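Local coordinates for protein endo-N-acetyl-beta-D-glucosaminidase (Hypocrea jecorina, PDB 4AC1) that hydrolyses the chitobiose core of N-linked glycans as a family 18 glycoside hydrolase and is responsible for deglycosylating the fungus's own cellulases, at residues A[5-10]-A[255-260]. Numbering follows the deposited sequence.
Sequences LIVYFQ and WEYFNS
Tyr257 N gives a 2.9 Å hydrogen bond to Tyr8 O where the (beta/alpha)8 barrel of family 18 closes. The case illustrates how such a barrel is joined: its first and last strands, 4-9 and 251-255, lie parallel, and the loop after the last one completes the seam, here with this one further backbone bond past the strand end. The Glu256 carboxylate adds side-chain grips on the chain as strand 4-9 runs out. Its OE1 takes the backbone N-H of Gln10, reaching Gln10 N at 3.0 Å on the syn side but 34° out of the carboxylate plane, while OE2 binds the hydroxyl of Thr11. The bond just before Glu256 is a non-proline cis peptide, a feature known at this position in family 18 enzymes, where the tryptophan commonly floors the sugar-binding site.

A chi1 of -176° carries the Trp255 indole against the Tyr8 ring and the Gln10 amide. Trp255 CE3 lies 3.5 Å from Tyr8 CG, the two side chains crossing at about a right angle with their rings inclined at 52°. Further along the six-membered ring, Gln10 NE2 sits in the indole plane, 3.4 Å from Trp255 CH2, and the amide stands almost perpendicular to the ring. That NE2 is hydrogen-bonded to Ser40 on strand 35-42, and Tyr8 OH to Asp123 on strand 121-125. An acetate near Trp255 probably comes from the crystallisation liquor, though it may mark a pocket; Glu127, a zinc ligand together with Gln189, lies nearby.

The other side of the strand meets Tyr257, which begins a type I turn ending at Ser260. Val7 CG1 presses on Tyr257 CB at 3.5 Å. The Phe9 and Tyr257 side chains run side by side with their rings oblique, Tyr257 CD2 lying at the phenylalanine edge, 3.7 Å from Phe9 CE1.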
ATOM      1  N   LEU A   5       0.687  10.860   1.659  1.00  4.32           N
ATOM      2  CA  LEU A   5       0.645  10.263   2.983  1.00  4.65           C
ATOM      3  C   LEU A   5      -0.386   9.163   2.930  1.00  4.32           C
ATOM      4  O   LEU A   5      -1.583   9.425   2.750  1.00  4.24           O
ATOM      5  CB  LEU A   5       0.285  11.280   4.073  1.00  5.29           C
ATOM      6  CG  LEU A   5       0.150  10.709   5.494  1.00  6.86           C
ATOM      7  CD1 LEU A   5       1.438   9.999   5.959  1.00  8.17           C
ATOM      8  CD2 LEU A   5      -0.265  11.782   6.494  1.00  8.51           C
ATOM      9  N   ILE A   6       0.087   7.932   3.076  1.00  4.59           N
ATOM     10  CA  ILE A   6      -0.698   6.743   2.801  1.00  4.47           C
ATOM     11  C   ILE A   6      -0.774   5.910   4.062  1.00  4.26           C
ATOM     12  O   ILE A   6       0.241   5.686   4.711  1.00  4.91           O
ATOM     13  CB  ILE A   6       0.006   5.915   1.715  1.00  4.26           C
ATOM     14  CG1 ILE A   6       0.098   6.717   0.408  1.00  4.27           C
ATOM     15  CG2 ILE A   6      -0.685   4.559   1.497  1.00  4.98           C
ATOM     16  CD1 ILE A   6       1.402   6.544  -0.326  1.00  5.83           C
ATOM     17  N   VAL A   7      -1.969   5.470   4.426  1.00  3.91           N
ATOM     18  CA  VAL A   7      -2.165   4.622   5.608  1.00  4.41           C
ATOM     19  C   VAL A   7      -2.853   3.325   5.190  1.00  4.04           C
ATOM     20  O   VAL A   7      -3.923   3.352   4.546  1.00  4.96           O
ATOM     21  CB  VAL A   7      -3.024   5.328   6.673  1.00  4.68           C
ATOM     22  CG1 VAL A   7      -3.471   4.337   7.772  1.00  5.98           C
ATOM     23  CG2 VAL A   7      -2.268   6.510   7.263  1.00  5.72           C
ATOM     24  N   TYR A   8      -2.224   2.199   5.522  1.00  4.12           N
ATOM     25  CA  TYR A   8      -2.841   0.889   5.376  1.00  4.74           C
ATOM     26  C   TYR A   8      -3.767   0.604   6.550  1.00  4.55           C
ATOM     27  O   TYR A   8      -3.405   0.836   7.717  1.00  4.60           O
ATOM     28  CB  TYR A   8      -1.778  -0.199   5.317  1.00  4.61           C
ATOM     29  CG  TYR A   8      -1.009  -0.312   4.009  1.00  4.08           C
ATOM     30  CD1 TYR A   8       0.161   0.415   3.776  1.00  4.87           C
ATOM     31  CD2 TYR A   8      -1.454  -1.170   3.002  1.00  4.15           C
ATOM     32  CE1 TYR A   8       0.852   0.296   2.568  1.00  5.53           C
ATOM     33  CE2 TYR A   8      -0.764  -1.305   1.800  1.00  4.27           C
ATOM     34  CZ  TYR A   8       0.388  -0.568   1.595  1.00  5.21           C
ATOM     35  OH  TYR A   8       1.092  -0.693   0.415  1.00  5.09           O
ATOM     36  N   PHE A   9      -4.957   0.095   6.226  1.00  4.70           N
ATOM     37  CA  PHE A   9      -6.030  -0.141   7.188  1.00  5.27           C
ATOM     38  C   PHE A   9      -6.431  -1.614   7.058  1.00  5.60           C
ATOM     39  O   PHE A   9      -7.286  -1.961   6.229  1.00  5.42           O
ATOM     40  CB  PHE A   9      -7.195   0.804   6.845  1.00  5.67           C
ATOM     41  CG  PHE A   9      -8.323   0.814   7.852  1.00  6.00           C
ATOM     42  CD1 PHE A   9      -8.242   1.571   9.018  1.00  7.76           C
ATOM     43  CD2 PHE A   9      -9.490   0.101   7.603  1.00  7.72           C
ATOM     44  CE1 PHE A   9      -9.302   1.581   9.937  1.00  9.04           C
ATOM     45  CE2 PHE A   9     -10.549   0.105   8.505  1.00  6.75           C
ATOM     46  CZ  PHE A   9     -10.455   0.849   9.674  1.00  6.41           C
ATOM     47  N   GLN A  10      -5.745  -2.484   7.811  1.00  6.17           N
ATOM     48  CA  GLN A  10      -5.991  -3.938   7.773  1.00  7.01           C
ATOM     49  C   GLN A  10      -6.857  -4.402   8.937  1.00  7.59           C
ATOM     50  O   GLN A  10      -7.822  -5.151   8.749  1.00  8.49           O
ATOM     51  CB  GLN A  10      -4.700  -4.757   7.743  1.00  6.92           C
ATOM     52  CG  GLN A  10      -4.990  -6.214   7.402  1.00  8.61           C
ATOM     53  CD  GLN A  10      -3.793  -7.115   7.523  1.00  9.52           C
ATOM     54  OE1 GLN A  10      -3.339  -7.424   8.626  1.00  9.30           O
ATOM     55  NE2 GLN A  10      -3.286  -7.562   6.397  1.00  7.96           N
ATOM     56  N   TRP A 255       2.346   1.109   7.883  1.00  4.73           N
ATOM     57  CA  TRP A 255       1.754  -0.195   8.214  1.00  4.93           C
ATOM     58  C   TRP A 255       1.705  -0.334   9.747  1.00  4.85           C
ATOM     59  O   TRP A 255       2.764  -0.448  10.367  1.00  4.58           O
ATOM     60  CB  TRP A 255       2.572  -1.358   7.616  1.00  5.33           C
ATOM     61  CG  TRP A 255       1.878  -2.633   7.910  1.00  5.97           C
ATOM     62  CD1 TRP A 255       1.983  -3.387   9.043  1.00  6.63           C
ATOM     63  CD2 TRP A 255       0.877  -3.262   7.098  1.00  6.20           C
ATOM     64  NE1 TRP A 255       1.132  -4.461   8.978  1.00  8.07           N
ATOM     65  CE2 TRP A 255       0.431  -4.404   7.796  1.00  7.43           C
ATOM     66  CE3 TRP A 255       0.313  -2.969   5.845  1.00  6.89           C
ATOM     67  CZ2 TRP A 255      -0.545  -5.269   7.278  1.00  8.77           C
ATOM     68  CZ3 TRP A 255      -0.662  -3.822   5.328  1.00  7.81           C
ATOM     69  CH2 TRP A 255      -1.073  -4.965   6.043  1.00  8.40           C
ATOM     70  N   GLU A 256       0.533  -0.315  10.386  1.00  4.50           N
ATOM     71  CA  GLU A 256      -0.780  -0.014   9.797  1.00  4.68           C
ATOM     72  C   GLU A 256      -1.533   0.857  10.812  1.00  5.22           C
ATOM     73  O   GLU A 256      -1.006   1.204  11.881  1.00  5.13           O
ATOM     74  CB  GLU A 256      -1.562  -1.301   9.500  1.00  5.62           C
ATOM     75  CG  GLU A 256      -1.705  -2.204  10.720  1.00  6.27           C
ATOM     76  CD  GLU A 256      -3.036  -2.942  10.791  1.00  7.92           C
ATOM     77  OE1 GLU A 256      -4.053  -2.461  10.230  1.00  6.61           O
ATOM     78  OE2 GLU A 256      -3.063  -4.017  11.425  1.00  8.85           O
ATOM     79  N   TYR A 257      -2.772   1.219  10.509  1.00  5.40           N
ATOM     80  CA  TYR A 257      -3.415   2.307  11.240  1.00  5.60           C
ATOM     81  C   TYR A 257      -3.628   2.115  12.745  1.00  5.63           C
ATOM     82  O   TYR A 257      -3.155   2.926  13.554  1.00  5.32           O
ATOM     83  CB  TYR A 257      -4.756   2.670  10.604  1.00  5.72           C
ATOM     84  CG  TYR A 257      -5.545   3.723  11.360  1.00  6.01           C
ATOM     85  CD1 TYR A 257      -5.038   5.016  11.550  1.00  5.55           C
ATOM     86  CD2 TYR A 257      -6.805   3.428  11.880  1.00  6.12           C
ATOM     87  CE1 TYR A 257      -5.779   5.985  12.227  1.00  5.65           C
ATOM     88  CE2 TYR A 257      -7.551   4.395  12.573  1.00  6.24           C
ATOM     89  CZ  TYR A 257      -7.031   5.671  12.733  1.00  5.69           C
ATOM     90  OH  TYR A 257      -7.745   6.651  13.396  1.00  6.72           O
ATOM     91  N   PHE A 258      -4.365   1.066  13.106  1.00  6.63           N
ATOM     92  CA  PHE A 258      -5.152   1.053  14.356  1.00  7.05           C
ATOM     93  C   PHE A 258      -4.396   1.218  15.672  1.00  6.98           C
ATOM     94  O   PHE A 258      -4.986   1.630  16.664  1.00  7.04           O
ATOM     95  CB  PHE A 258      -6.030  -0.203  14.445  1.00  7.38           C
ATOM     96  CG  PHE A 258      -5.326  -1.386  15.034  1.00  8.27           C
ATOM     97  CD1 PHE A 258      -4.304  -2.025  14.332  1.00  7.89           C
ATOM     98  CD2 PHE A 258      -5.672  -1.851  16.306  1.00 10.03           C
ATOM     99  CE1 PHE A 258      -3.652  -3.112  14.876  1.00  9.85           C
ATOM    100  CE2 PHE A 258      -5.021  -2.937  16.864  1.00 11.45           C
ATOM    101  CZ  PHE A 258      -4.015  -3.568  16.156  1.00  9.75           C
ATOM    102  N   ASN A 259      -3.112   0.877  15.683  1.00  6.31           N
ATOM    103  CA  ASN A 259      -2.321   0.887  16.916  1.00  7.28           C
ATOM    104  C   ASN A 259      -1.094   1.766  16.801  1.00  7.27           C
ATOM    105  O   ASN A 259      -0.179   1.686  17.624  1.00  7.19           O
ATOM    106  CB  ASN A 259      -1.909  -0.548  17.304  1.00  7.44           C
ATOM    107  CG  ASN A 259      -1.038  -1.224  16.242  1.00  8.93           C
ATOM    108  OD1 ASN A 259      -0.838  -0.691  15.157  1.00  7.80           O
ATOM    109  ND2 ASN A 259      -0.517  -2.396  16.559  1.00  9.47           N
ATOM    110  N   SER A 260      -1.079   2.629  15.790  1.00  6.37           N
ATOM    111  CA  SER A 260       0.088   3.458  15.511  1.00  5.88           C
ATOM    112  C   SER A 260       0.604   4.215  16.720  1.00  6.12           C
ATOM    113  O   SER A 260      -0.161   4.876  17.413  1.00  5.97           O
ATOM    114  CB  SER A 260      -0.255   4.481  14.451  1.00  5.85           C
ATOM    115  OG  SER A 260      -0.591   3.873  13.225  1.00  4.77           O
TER